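Local coordinates for probable transcriptional regulator, TetR family protein (Rhodococcus sp., PDB 3BJB) that probably binds DNA at regulatory sequences as a dimeric TetR-family transcription factor, through a helix-turn-helix domain joined to an all-helical C-terminal domain, at residues V71-M74 and V75-D79; Y62-S65 and K66-F70; V132-A135 and G136-D139; V54-G57 and T58-Y62. One frame throughout, in Å; residues are numbered along the deposited sequence.

Interaction 1: residues V71-M74 and V75-D79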
ATOM      1  N   VAL B  71      -0.532  -8.736  11.766  1.00 53.13           N
ATOM      2  CA  VAL B  71      -0.159  -9.587  10.654  1.00 54.08           C
ATOM      3  C   VAL B  71      -0.759 -10.970  10.855  1.00 54.49           C
ATOM      4  O   VAL B  71      -1.331 -11.539   9.931  1.00 54.10           O
ATOM      5  CB  VAL B  71       1.359  -9.669  10.512  1.00 54.62           C
ATOM      6  CG1 VAL B  71       1.757 -10.885   9.657  1.00 55.83           C
ATOM      7  CG2 VAL B  71       1.893  -8.371   9.911  1.00 54.38           C
ATOM      8  N   ALA B  72      -0.656 -11.499  12.069  1.00 54.98           N
ATOM      9  CA  ALA B  72      -1.313 -12.759  12.419  1.00 54.90           C
ATOM     10  C   ALA B  72      -2.836 -12.638  12.315  1.00 56.67           C
ATOM     11  O   ALA B  72      -3.492 -13.615  11.979  1.00 57.63           O
ATOM     12  CB  ALA B  72      -0.910 -13.217  13.822  1.00 53.03           C
ATOM     13  N   VAL B  73      -3.405 -11.464  12.624  1.00 58.16           N
ATOM     14  CA  VAL B  73      -4.862 -11.274  12.492  1.00 59.61           C
ATOM     15  C   VAL B  73      -5.229 -11.374  11.024  1.00 61.78           C
ATOM     16  O   VAL B  73      -6.148 -12.092  10.681  1.00 62.91           O
ATOM     17  CB  VAL B  73      -5.395  -9.945  13.106  1.00 58.33           C
ATOM     18  CG1 VAL B  73      -6.742  -9.578  12.523  1.00 58.07           C
ATOM     19  CG2 VAL B  73      -5.523 -10.045  14.613  1.00 57.69           C
HETATM   20  N   MSE B  74      -4.494 -10.666  10.168  1.00 64.72           N
HETATM   21  CA  MSE B  74      -4.637 -10.746   8.715  1.00 67.18           C
HETATM   22  C   MSE B  74      -4.574 -12.197   8.146  1.00 67.04           C
HETATM   23  O   MSE B  74      -5.428 -12.605   7.368  1.00 66.40           O
HETATM   24  CB  MSE B  74      -3.573  -9.865   8.082  1.00 70.97           C
HETATM   25  CG  MSE B  74      -3.455  -9.997   6.588  1.00 76.73           C
HETATM   26 SE   MSE B  74      -4.492  -8.668   5.613  1.00 84.27          SE
HETATM   27  CE  MSE B  74      -6.298  -9.316   5.985  1.00 81.94           C
ATOM     28  N   VAL B  75      -3.563 -12.963   8.550  1.00 66.12           N
ATOM     29  CA  VAL B  75      -3.391 -14.360   8.137  1.00 65.08           C
ATOM     30  C   VAL B  75      -4.601 -15.215   8.519  1.00 65.95           C
ATOM     31  O   VAL B  75      -5.108 -16.005   7.688  1.00 66.39           O
ATOM     32  CB  VAL B  75      -2.073 -14.947   8.720  1.00 64.07           C
ATOM     33  CG1 VAL B  75      -2.065 -16.467   8.724  1.00 62.97           C
ATOM     34  CG2 VAL B  75      -0.878 -14.394   7.969  1.00 62.96           C
ATOM     35  N   ASP B  76      -5.067 -15.056   9.763  1.00 65.12           N
ATOM     36  CA  ASP B  76      -6.313 -15.693  10.218  1.00 64.56           C
ATOM     37  C   ASP B  76      -7.523 -15.275   9.366  1.00 64.17           C
ATOM     38  O   ASP B  76      -8.404 -16.088   9.083  1.00 64.38           O
ATOM     39  CB  ASP B  76      -6.574 -15.369  11.696  1.00 64.90           C
ATOM     40  CG  ASP B  76      -7.934 -15.889  12.195  1.00 64.99           C
ATOM     41  OD1 ASP B  76      -8.124 -17.132  12.313  1.00 64.16           O
ATOM     42  OD2 ASP B  76      -8.802 -15.030  12.483  1.00 64.59           O
ATOM     43  N   GLN B  77      -7.544 -14.019   8.937  1.00 63.25           N
ATOM     44  CA  GLN B  77      -8.690 -13.473   8.209  1.00 63.83           C
ATOM     45  C   GLN B  77      -8.679 -13.826   6.737  1.00 64.31           C
ATOM     46  O   GLN B  77      -9.719 -13.883   6.091  1.00 63.74           O
ATOM     47  CB  GLN B  77      -8.756 -11.960   8.394  1.00 63.76           C
ATOM     48  CG  GLN B  77      -9.219 -11.598   9.782  1.00 63.29           C
ATOM     49  CD  GLN B  77     -10.708 -11.589   9.854  1.00 63.31           C
ATOM     50  OE1 GLN B  77     -11.367 -10.899   9.053  1.00 62.80           O
ATOM     51  NE2 GLN B  77     -11.268 -12.351  10.800  1.00 62.53           N
ATOM     52  N   ILE B  78      -7.484 -14.043   6.217  1.00 65.78           N
ATOM     53  CA  ILE B  78      -7.309 -14.546   4.891  1.00 68.14           C
ATOM     54  C   ILE B  78      -7.652 -16.032   4.901  1.00 69.19           C
ATOM     55  O   ILE B  78      -8.286 -16.521   3.970  1.00 69.36           O
ATOM     56  CB  ILE B  78      -5.875 -14.293   4.372  1.00 68.72           C
ATOM     57  CG1 ILE B  78      -5.753 -12.844   3.896  1.00 69.05           C
ATOM     58  CG2 ILE B  78      -5.514 -15.290   3.241  1.00 69.50           C
ATOM     59  CD1 ILE B  78      -4.291 -12.379   3.707  1.00 69.60           C
ATOM     60  N   ASP B  79      -7.263 -16.739   5.960  1.00 70.89           N
ATOM     61  CA  ASP B  79      -7.589 -18.163   6.072  1.00 72.44           C
ATOM     62  C   ASP B  79      -9.096 -18.340   6.141  1.00 73.86           C
ATOM     63  O   ASP B  79      -9.633 -19.277   5.557  1.00 73.01           O
ATOM     64  CB  ASP B  79      -6.943 -18.808   7.309  1.00 72.52           C
ATOM     65  CG  ASP B  79      -5.420 -19.004   7.173  1.00 72.83           C
ATOM     66  OD1 ASP B  79      -4.869 -18.923   6.042  1.00 72.22           O
ATOM     67  OD2 ASP B  79      -4.776 -19.254   8.227  1.00 72.46           O
TER

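Interaction 2: residues Y62-S65 and K66-F70. With SO4 (sulfate ion), chain L.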
ATOM      1  N   TYR B  62       3.775 -14.371  22.375  1.00 61.12           N
ATOM      2  CA  TYR B  62       3.167 -14.855  21.158  1.00 62.38           C
ATOM      3  C   TYR B  62       3.128 -13.844  20.017  1.00 62.58           C
ATOM      4  O   TYR B  62       3.042 -14.233  18.856  1.00 63.05           O
ATOM      5  CB  TYR B  62       1.816 -15.521  21.434  1.00 63.90           C
ATOM      6  CG  TYR B  62       2.003 -16.980  21.705  1.00 64.25           C
ATOM      7  CD1 TYR B  62       2.028 -17.477  23.011  1.00 64.82           C
ATOM      8  CD2 TYR B  62       2.222 -17.868  20.652  1.00 64.88           C
ATOM      9  CE1 TYR B  62       2.238 -18.862  23.260  1.00 65.14           C
ATOM     10  CE2 TYR B  62       2.420 -19.225  20.879  1.00 65.03           C
ATOM     11  CZ  TYR B  62       2.435 -19.716  22.179  1.00 64.77           C
ATOM     12  OH  TYR B  62       2.641 -21.056  22.368  1.00 64.75           O
ATOM     13  N   PHE B  63       3.202 -12.552  20.339  1.00 62.54           N
ATOM     14  CA  PHE B  63       3.296 -11.513  19.298  1.00 62.12           C
ATOM     15  C   PHE B  63       4.206 -10.376  19.769  1.00 62.05           C
ATOM     16  O   PHE B  63       3.753  -9.464  20.455  1.00 61.35           O
ATOM     17  CB  PHE B  63       1.907 -11.000  18.852  1.00 60.36           C
ATOM     18  CG  PHE B  63       0.874 -12.084  18.678  1.00 59.99           C
ATOM     19  CD1 PHE B  63       0.722 -12.733  17.461  1.00 60.13           C
ATOM     20  CD2 PHE B  63       0.066 -12.476  19.742  1.00 60.30           C
ATOM     21  CE1 PHE B  63      -0.218 -13.748  17.311  1.00 59.06           C
ATOM     22  CE2 PHE B  63      -0.879 -13.486  19.589  1.00 59.48           C
ATOM     23  CZ  PHE B  63      -1.024 -14.104  18.370  1.00 59.27           C
ATOM     24  N   PRO B  64       5.506 -10.452  19.427  1.00 62.70           N
ATOM     25  CA  PRO B  64       6.508  -9.527  19.962  1.00 62.85           C
ATOM     26  C   PRO B  64       6.173  -8.044  19.825  1.00 62.93           C
ATOM     27  O   PRO B  64       6.543  -7.266  20.707  1.00 63.98           O
ATOM     28  CB  PRO B  64       7.779  -9.904  19.190  1.00 63.53           C
ATOM     29  CG  PRO B  64       7.605 -11.375  18.924  1.00 63.40           C
ATOM     30  CD  PRO B  64       6.130 -11.461  18.548  1.00 63.13           C
ATOM     31  N   SER B  65       5.499  -7.633  18.753  1.00 62.18           N
ATOM     32  CA  SER B  65       4.923  -6.301  18.756  1.00 61.13           C
ATOM     33  C   SER B  65       3.542  -6.286  18.150  1.00 61.71           C
ATOM     34  O   SER B  65       3.036  -7.300  17.660  1.00 61.24           O
ATOM     35  CB  SER B  65       5.833  -5.251  18.087  1.00 61.07           C
ATOM     36  OG  SER B  65       6.015  -5.499  16.711  1.00 60.73           O
ATOM     37  N   LYS B  66       2.948  -5.100  18.158  1.00 61.57           N
ATOM     38  CA  LYS B  66       1.630  -4.917  17.619  1.00 61.10           C
ATOM     39  C   LYS B  66       1.546  -5.287  16.145  1.00 61.86           C
ATOM     40  O   LYS B  66       0.574  -5.920  15.743  1.00 62.34           O
ATOM     41  CB  LYS B  66       1.187  -3.484  17.846  1.00 60.06           C
ATOM     42  CG  LYS B  66      -0.272  -3.335  17.691  1.00 60.34           C
ATOM     43  CD  LYS B  66      -0.741  -2.113  18.387  1.00 61.78           C
ATOM     44  CE  LYS B  66      -0.447  -0.855  17.588  1.00 60.81           C
ATOM     45  NZ  LYS B  66      -0.499   0.292  18.521  1.00 61.94           N
ATOM     46  N   THR B  67       2.545  -4.883  15.350  1.00 62.46           N
ATOM     47  CA  THR B  67       2.544  -5.179  13.922  1.00 63.97           C
ATOM     48  C   THR B  67       2.594  -6.705  13.705  1.00 63.51           C
ATOM     49  O   THR B  67       1.988  -7.218  12.751  1.00 63.08           O
ATOM     50  CB  THR B  67       3.649  -4.418  13.098  1.00 64.93           C
ATOM     51  OG1 THR B  67       4.906  -4.647  13.692  1.00 67.80           O
ATOM     52  CG2 THR B  67       3.443  -2.900  13.078  1.00 63.92           C
ATOM     53  N   HIS B  68       3.244  -7.426  14.620  1.00 62.11           N
ATOM     54  CA  HIS B  68       3.207  -8.900  14.586  1.00 61.87           C
ATOM     55  C   HIS B  68       1.781  -9.398  14.752  1.00 60.13           C
ATOM     56  O   HIS B  68       1.320 -10.268  14.010  1.00 61.40           O
ATOM     57  CB  HIS B  68       4.029  -9.548  15.722  1.00 63.55           C
ATOM     58  CG  HIS B  68       5.513  -9.541  15.512  1.00 64.31           C
ATOM     59  ND1 HIS B  68       6.294  -8.427  15.751  1.00 64.40           N
ATOM     60  CD2 HIS B  68       6.364 -10.534  15.155  1.00 64.65           C
ATOM     61  CE1 HIS B  68       7.562  -8.728  15.518  1.00 64.64           C
ATOM     62  NE2 HIS B  68       7.632  -9.999  15.158  1.00 64.78           N
ATOM     63  N   LEU B  69       1.105  -8.877  15.768  1.00 56.79           N
ATOM     64  CA  LEU B  69      -0.229  -9.325  16.098  1.00 53.70           C
ATOM     65  C   LEU B  69      -1.175  -9.103  14.927  1.00 53.86           C
ATOM     66  O   LEU B  69      -1.837 -10.049  14.482  1.00 53.53           O
ATOM     67  CB  LEU B  69      -0.721  -8.651  17.365  1.00 51.07           C
ATOM     68  CG  LEU B  69      -2.187  -8.774  17.711  1.00 50.52           C
ATOM     69  CD1 LEU B  69      -2.517 -10.206  18.183  1.00 50.62           C
ATOM     70  CD2 LEU B  69      -2.474  -7.736  18.799  1.00 49.90           C
ATOM     71  N   PHE B  70      -1.208  -7.882  14.384  1.00 53.23           N
ATOM     72  CA  PHE B  70      -2.102  -7.620  13.254  1.00 52.51           C
ATOM     73  C   PHE B  70      -1.768  -8.300  11.918  1.00 52.03           C
ATOM     74  O   PHE B  70      -2.632  -8.467  11.066  1.00 51.48           O
ATOM     75  CB  PHE B  70      -2.356  -6.140  13.118  1.00 53.27           C
ATOM     76  CG  PHE B  70      -3.192  -5.630  14.189  1.00 53.01           C
ATOM     77  CD1 PHE B  70      -4.541  -5.919  14.212  1.00 52.09           C
ATOM     78  CD2 PHE B  70      -2.632  -4.882  15.226  1.00 54.02           C
ATOM     79  CE1 PHE B  70      -5.348  -5.450  15.259  1.00 52.93           C
ATOM     80  CE2 PHE B  70      -3.432  -4.406  16.266  1.00 53.33           C
ATOM     81  CZ  PHE B  70      -4.784  -4.703  16.283  1.00 53.23           C
TER
HETATM   82  S   SO4 L 311       4.310  -1.019  16.526  0.70 90.49           S
HETATM   83  O1  SO4 L 311       3.914  -0.339  15.290  0.70 90.13           O
HETATM   84  O2  SO4 L 311       4.545  -2.436  16.225  0.70 89.57           O
HETATM   85  O3  SO4 L 311       5.531  -0.401  17.064  0.70 90.21           O
HETATM   86  O4  SO4 L 311       3.241  -0.866  17.518  0.70 89.97           O

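Interaction 3: residues V132-A135 and G136-D139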
ATOM      1  N   VAL B 132       9.362  -9.877  10.908  1.00 80.39           N
ATOM      2  CA  VAL B 132       8.118 -10.540  11.267  1.00 79.55           C
ATOM      3  C   VAL B 132       7.810 -11.572  10.198  1.00 79.80           C
ATOM      4  O   VAL B 132       7.364 -11.225   9.103  1.00 80.01           O
ATOM      5  CB  VAL B 132       6.950  -9.544  11.582  1.00 79.42           C
ATOM      6  CG1 VAL B 132       7.291  -8.111  11.183  1.00 78.14           C
ATOM      7  CG2 VAL B 132       5.609 -10.020  10.993  1.00 79.46           C
ATOM      8  N   PRO B 133       8.099 -12.851  10.513  1.00 79.64           N
ATOM      9  CA  PRO B 133       8.102 -13.982   9.589  1.00 78.86           C
ATOM     10  C   PRO B 133       6.713 -14.487   9.214  1.00 78.25           C
ATOM     11  O   PRO B 133       6.605 -15.442   8.449  1.00 78.93           O
ATOM     12  CB  PRO B 133       8.853 -15.074  10.372  1.00 79.15           C
ATOM     13  CG  PRO B 133       9.397 -14.406  11.602  1.00 79.34           C
ATOM     14  CD  PRO B 133       8.460 -13.283  11.874  1.00 79.38           C
ATOM     15  N   ASP B 134       5.671 -13.875   9.766  1.00 76.74           N
ATOM     16  CA  ASP B 134       4.307 -14.156   9.354  1.00 75.49           C
ATOM     17  C   ASP B 134       3.967 -13.264   8.158  1.00 75.16           C
ATOM     18  O   ASP B 134       2.929 -13.446   7.512  1.00 75.12           O
ATOM     19  CB  ASP B 134       3.317 -13.831  10.488  1.00 76.10           C
ATOM     20  CG  ASP B 134       2.909 -15.046  11.321  1.00 76.21           C
ATOM     21  OD1 ASP B 134       3.211 -16.198  10.925  1.00 77.18           O
ATOM     22  OD2 ASP B 134       2.259 -14.840  12.380  1.00 75.14           O
ATOM     23  N   ALA B 135       4.824 -12.281   7.879  1.00 73.28           N
ATOM     24  CA  ALA B 135       4.530 -11.295   6.840  1.00 71.24           C
ATOM     25  C   ALA B 135       4.473 -11.986   5.490  1.00 69.99           C
ATOM     26  O   ALA B 135       3.568 -11.721   4.711  1.00 69.07           O
ATOM     27  CB  ALA B 135       5.564 -10.168   6.838  1.00 71.39           C
ATOM     28  N   GLY B 136       5.436 -12.882   5.234  1.00 68.94           N
ATOM     29  CA  GLY B 136       5.401 -13.759   4.054  1.00 67.70           C
ATOM     30  C   GLY B 136       4.122 -14.576   3.914  1.00 66.37           C
ATOM     31  O   GLY B 136       3.448 -14.496   2.889  1.00 65.57           O
ATOM     32  N   LYS B 137       3.796 -15.351   4.952  1.00 65.91           N
ATOM     33  CA  LYS B 137       2.564 -16.147   5.024  1.00 65.47           C
ATOM     34  C   LYS B 137       1.328 -15.554   4.352  1.00 65.16           C
ATOM     35  O   LYS B 137       0.546 -16.297   3.784  1.00 66.06           O
ATOM     36  CB  LYS B 137       2.186 -16.435   6.471  1.00 66.14           C
ATOM     37  CG  LYS B 137       2.895 -17.593   7.102  1.00 67.01           C
ATOM     38  CD  LYS B 137       2.033 -18.210   8.212  1.00 67.97           C
ATOM     39  CE  LYS B 137       2.841 -19.165   9.083  1.00 67.85           C
ATOM     40  NZ  LYS B 137       3.343 -20.311   8.287  1.00 67.87           N
ATOM     41  N   VAL B 138       1.124 -14.242   4.427  1.00 64.38           N
ATOM     42  CA  VAL B 138      -0.104 -13.674   3.882  1.00 64.43           C
ATOM     43  C   VAL B 138      -0.116 -13.701   2.358  1.00 64.33           C
ATOM     44  O   VAL B 138      -1.135 -14.020   1.751  1.00 64.72           O
ATOM     45  CB  VAL B 138      -0.462 -12.244   4.418  1.00 65.05           C
ATOM     46  CG1 VAL B 138      -0.086 -12.088   5.897  1.00 63.40           C
ATOM     47  CG2 VAL B 138       0.125 -11.108   3.515  1.00 64.73           C
ATOM     48  N   ASP B 139       1.019 -13.383   1.749  1.00 64.01           N
ATOM     49  CA  ASP B 139       1.176 -13.501   0.306  1.00 64.10           C
ATOM     50  C   ASP B 139       0.880 -14.934  -0.121  1.00 62.42           C
ATOM     51  O   ASP B 139       0.163 -15.149  -1.087  1.00 60.04           O
ATOM     52  CB  ASP B 139       2.602 -13.152  -0.122  1.00 66.03           C
ATOM     53  CG  ASP B 139       3.165 -11.970   0.636  1.00 67.79           C
ATOM     54  OD1 ASP B 139       2.364 -11.077   1.069  1.00 69.31           O
ATOM     55  OD2 ASP B 139       4.414 -11.961   0.818  1.00 67.44           O
TER

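Interaction 4: residues V54-G57 and T58-Y62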
ATOM      1  N   VAL B  54      -5.309 -12.571  29.333  1.00 65.20           N
ATOM      2  CA  VAL B  54      -3.967 -13.155  29.434  1.00 63.67           C
ATOM      3  C   VAL B  54      -2.966 -12.152  30.028  1.00 63.05           C
ATOM      4  O   VAL B  54      -3.257 -10.944  30.093  1.00 63.08           O
ATOM      5  CB  VAL B  54      -3.446 -13.650  28.051  1.00 63.54           C
ATOM      6  CG1 VAL B  54      -4.347 -14.738  27.485  1.00 63.46           C
ATOM      7  CG2 VAL B  54      -3.315 -12.494  27.058  1.00 63.43           C
ATOM      8  N   ALA B  55      -1.802 -12.653  30.462  1.00 61.56           N
ATOM      9  CA  ALA B  55      -0.698 -11.799  30.916  1.00 59.87           C
ATOM     10  C   ALA B  55      -0.057 -11.083  29.722  1.00 59.12           C
ATOM     11  O   ALA B  55       0.041 -11.665  28.628  1.00 57.89           O
ATOM     12  CB  ALA B  55       0.336 -12.616  31.644  1.00 59.51           C
ATOM     13  N   ILE B  56       0.374  -9.831  29.940  1.00 58.16           N
ATOM     14  CA  ILE B  56       1.027  -9.019  28.891  1.00 57.25           C
ATOM     15  C   ILE B  56       2.262  -9.743  28.322  1.00 57.10           C
ATOM     16  O   ILE B  56       2.521  -9.697  27.118  1.00 56.49           O
ATOM     17  CB  ILE B  56       1.356  -7.554  29.376  1.00 56.98           C
ATOM     18  CG1 ILE B  56       1.958  -6.694  28.259  1.00 56.76           C
ATOM     19  CG2 ILE B  56       2.342  -7.566  30.537  1.00 56.67           C
ATOM     20  CD1 ILE B  56       0.981  -6.151  27.199  1.00 56.59           C
ATOM     21  N   GLY B  57       2.997 -10.427  29.202  1.00 57.31           N
ATOM     22  CA  GLY B  57       4.161 -11.222  28.816  1.00 57.05           C
ATOM     23  C   GLY B  57       3.792 -12.449  28.006  1.00 57.03           C
ATOM     24  O   GLY B  57       4.598 -12.928  27.203  1.00 57.63           O
ATOM     25  N   THR B  58       2.580 -12.962  28.232  1.00 55.99           N
ATOM     26  CA  THR B  58       2.065 -14.110  27.492  1.00 55.14           C
ATOM     27  C   THR B  58       1.782 -13.647  26.061  1.00 54.26           C
ATOM     28  O   THR B  58       2.171 -14.288  25.083  1.00 53.10           O
ATOM     29  CB  THR B  58       0.778 -14.723  28.175  1.00 55.07           C
ATOM     30  OG1 THR B  58       1.111 -15.376  29.411  1.00 53.72           O
ATOM     31  CG2 THR B  58       0.092 -15.725  27.248  1.00 54.82           C
ATOM     32  N   LEU B  59       1.133 -12.495  25.963  1.00 54.69           N
ATOM     33  CA  LEU B  59       0.826 -11.874  24.691  1.00 53.84           C
ATOM     34  C   LEU B  59       2.088 -11.494  23.909  1.00 55.04           C
ATOM     35  O   LEU B  59       2.131 -11.631  22.667  1.00 56.55           O
ATOM     36  CB  LEU B  59      -0.065 -10.642  24.908  1.00 52.64           C
ATOM     37  CG  LEU B  59      -0.596  -9.891  23.667  1.00 51.34           C
ATOM     38  CD1 LEU B  59      -1.797 -10.589  23.019  1.00 49.71           C
ATOM     39  CD2 LEU B  59      -0.937  -8.483  24.039  1.00 51.22           C
ATOM     40  N   TYR B  60       3.102 -11.007  24.618  1.00 55.12           N
ATOM     41  CA  TYR B  60       4.300 -10.500  23.948  1.00 55.40           C
ATOM     42  C   TYR B  60       5.102 -11.675  23.422  1.00 55.76           C
ATOM     43  O   TYR B  60       5.619 -11.656  22.297  1.00 55.21           O
ATOM     44  CB  TYR B  60       5.125  -9.590  24.867  1.00 53.22           C
ATOM     45  CG  TYR B  60       4.760  -8.126  24.767  1.00 52.40           C
ATOM     46  CD1 TYR B  60       4.306  -7.416  25.881  1.00 52.14           C
ATOM     47  CD2 TYR B  60       4.870  -7.437  23.553  1.00 52.36           C
ATOM     48  CE1 TYR B  60       3.977  -6.054  25.792  1.00 51.22           C
ATOM     49  CE2 TYR B  60       4.541  -6.070  23.455  1.00 51.33           C
ATOM     50  CZ  TYR B  60       4.100  -5.402  24.583  1.00 51.88           C
ATOM     51  OH  TYR B  60       3.758  -4.087  24.489  1.00 52.35           O
ATOM     52  N   ARG B  61       5.152 -12.709  24.243  1.00 57.16           N
ATOM     53  CA  ARG B  61       5.676 -14.005  23.852  1.00 59.28           C
ATOM     54  C   ARG B  61       5.086 -14.469  22.510  1.00 60.12           C
ATOM     55  O   ARG B  61       5.801 -14.908  21.606  1.00 60.22           O
ATOM     56  CB  ARG B  61       5.333 -15.016  24.936  1.00 59.21           C
ATOM     57  CG  ARG B  61       6.315 -16.122  25.076  1.00 59.76           C
ATOM     58  CD  ARG B  61       5.770 -17.175  26.009  1.00 59.86           C
ATOM     59  NE  ARG B  61       6.737 -18.247  26.202  1.00 60.40           N
ATOM     60  CZ  ARG B  61       7.084 -19.137  25.273  1.00 60.39           C
ATOM     61  NH1 ARG B  61       7.982 -20.075  25.569  1.00 60.09           N
ATOM     62  NH2 ARG B  61       6.543 -19.094  24.056  1.00 59.58           N
ATOM     63  N   TYR B  62       3.775 -14.371  22.375  1.00 61.12           N
ATOM     64  CA  TYR B  62       3.167 -14.855  21.158  1.00 62.38           C
ATOM     65  C   TYR B  62       3.128 -13.844  20.017  1.00 62.58           C
ATOM     66  O   TYR B  62       3.042 -14.233  18.856  1.00 63.05           O
ATOM     67  CB  TYR B  62       1.816 -15.521  21.434  1.00 63.90           C
ATOM     68  CG  TYR B  62       2.003 -16.980  21.705  1.00 64.25           C
ATOM     69  CD1 TYR B  62       2.028 -17.477  23.011  1.00 64.82           C
ATOM     70  CD2 TYR B  62       2.222 -17.868  20.652  1.00 64.88           C
ATOM     71  CE1 TYR B  62       2.238 -18.862  23.260  1.00 65.14           C
ATOM     72  CE2 TYR B  62       2.420 -19.225  20.879  1.00 65.03           C
ATOM     73  CZ  TYR B  62       2.435 -19.716  22.179  1.00 64.77           C
ATOM     74  OH  TYR B  62       2.641 -21.056  22.368  1.00 64.75           O
TER

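Interaction 1: residues V71-M74 and V75-D79
Met74 and Ile78 meet one turn apart on helix 66-86, the long helix that in TetR-family regulators runs from the DNA-binding domain into the body of the subunit. This is the tight side. The two side chains cross obliquely, with Met74 CG 3.8 Å from Ile78 CD1. Met74, modelled as selenomethionine, leaves the helix with CG opposite its own N (chi1 171°), and bends at the next two bonds bring CE to 4.1 Å from Ile78 CG1. Behind this pair, in the backbone, Ile78 N donates to Met74 O at 2.8 Å. Met120 and Thr124 of helix 114-126 cover Met74, while Ile78 rests on Ala141 of helix 134-150. With an alanine in place of Ile78, Met74 CG and CE would probably lose their apolar partner, leaving a gap toward Ala141 and the selenium end freer to turn. The looser part is the partly exposed Asp76, whose carboxylate has a long, weak ion pair with Arg80, and the outgoing end of Gln77, whose amide leads away to a weak hydrogen bond with Arg113. The aliphatic root of Gln77 stays packed against the helix, its CG 3.2 Å from Val73 O.

Interaction 2: residues Y62-S65 and K66-F70
Ser65 OG meets His68 at the edge of its ring, in the ring plane, 3.1 Å from ND1; either partner could be the donor. The hydroxyl also makes a weak bond to Thr67 OG1. Pro64 covers one face of the imidazole, with its CD 3.8 Å from the ring centroid, a CH-pi contact shifted toward the rim. His68 chi1 of -77° sets CG beside the backbone N and turns the ring back toward the cap, one face to Pro64 and the ND1 edge to Ser65. A leucine in its place would probably leave Ser65 OG without its nitrogen partner and Pro64 CD without a flat surface to cover. Ser65 is the N-cap of helix 66-86, where the chain comes out of the predicted helix-turn-helix motif, and its carbonyl takes the Leu69 N-H at 3.1 Å. One layer further in, Leu69 CD1 sits over the centre of the Phe63 ring, 3.8 Å from the centroid. Helix 22-37 backs that pair, with Met27 and Leu28 on Phe63 and Ala31 on Leu69. At the helix start, Thr67 N donates to O2 of a sulfate at 3.3 Å; the anion probably came from the crystallisation liquor. Lys66 turns its ammonium to Val43 O.

Interaction 3: residues V132-A135 and G136-D139
Asp134 and Lys137 are brought together by two unlike torsion patterns. In Asp134 chi1 of -97°, off a staggered position, holds the carboxylate at the N-terminal end of the turn, and Lys137 (chi1 -82°) runs back alongside to meet it. The lysine is nearly straight through its middle and bends only at the last bond (chi4 -63°). The chains cross at a slant, and the carboxylate lies beside the methylene groups: Asp134 OD1 is 3.5 Å from Lys137 CE and 3.6 Å from CD. The last bend leaves Lys137 NZ 4.9 Å from Asp134 OD1, too far for a salt bridge, and close to the like charge of Arg140. Nearer the backbone, Lys137 CB sits 3.3 Å from Asp134 O.

This is the first turn of helix 134-150 in the TetR C-terminal domain. It is weakly bonded: Ala135 N holds Val132 O at 3.0 Å, but Val138 N stands 3.7 Å from Asp134 O, beyond a normal helical bond. Val138 CG1 comes within 3.7 Å of Asp134 O, while the side chain packs on Val75 of helix 66-86. Asp134 touches Val71 and Ala72 of that helix. Asp139 sends its carboxylate back toward the start of the turn, its OD1 3.9 Å from Ala135 O, and makes a long, weak ion pair with Arg181 of the second subunit.

Chemically, the Asp134-Lys137 pairing is a carboxylate oxygen lying against lysine methylenes, with probably a weak longer-range attraction between the opposite charges. Its strength probably depends on solvent screening, and nothing in it fixes the ammonium group in one position.

Interaction 4: residues V54-G57 and T58-Y62
The second helix of the predicted helix-turn-helix, which in TetR-family repressors is the recognition helix, begins where Ala55 meets Thr58 and Leu59. Ala55 is the N-cap and has no polar side chain to cap with; its carbonyl opens the helical bonding. Ala55 O accepts Leu59 N at 3.0 Å, and Thr58 N as well, through a weak, bent bond. Ala55 CB packs against Thr58 OG1 at 3.6 Å. Just before the cap, Val54 CG2 reaches Leu59 CB at 4.3 Å.

On the next turn Ile56 and Tyr60 run alongside each other in the same direction. Ile56 CG1, trans to its N (chi1 -177°), runs along the CD1 and CE1 atoms of the Tyr60 ring. The modelled CG1 to CE1 gap of 3.3 Å is short for two carbons, so its exact value is doubtful, but the pairing is clear. Tyr60 N donates to Ile56 O at 2.9 Å.

Helix 56-62 is amphipathic. Leu59 turns inward onto Met45 and Val48 of helix 45-51 and Met27 of helix 22-37, which seats the helix on the rest of the three-helix domain. Ile56 CD1 lies 4.4 Å from Leu59 CD2 and extends this apolar patch toward Met45. On the exposed side, Gly57 offers just its backbone, and Arg61 N donates to Gly57 O at 3.0 Å. Beyond CB the Arg61 chain runs extended, away from Gly57.

Interactions 4, 2 and 1 follow one another along the chain: the probable recognition helix ends at Tyr62, which interactions 4 and 2 share (centres about 10 Å apart), and helix 66-86 carries interaction 2, with the sulfate bonded to Thr67 N at its start, into interaction 1. Those last two touch where Ala72 CB packs on Phe63 CE1 at 3.6 Å. Interaction 3, in the C-terminal domain, leans on both: Val71 CG1 lies 3.4 Å from Asp134 CB, and His68 NE2 3.7 Å from Val132 CB. Interaction 4 touches neither interaction 1 nor 3, their centres lying about 19 and 20 Å from its own. Helix 66-86 thus physically links the predicted DNA-binding motif to the C-terminal domain.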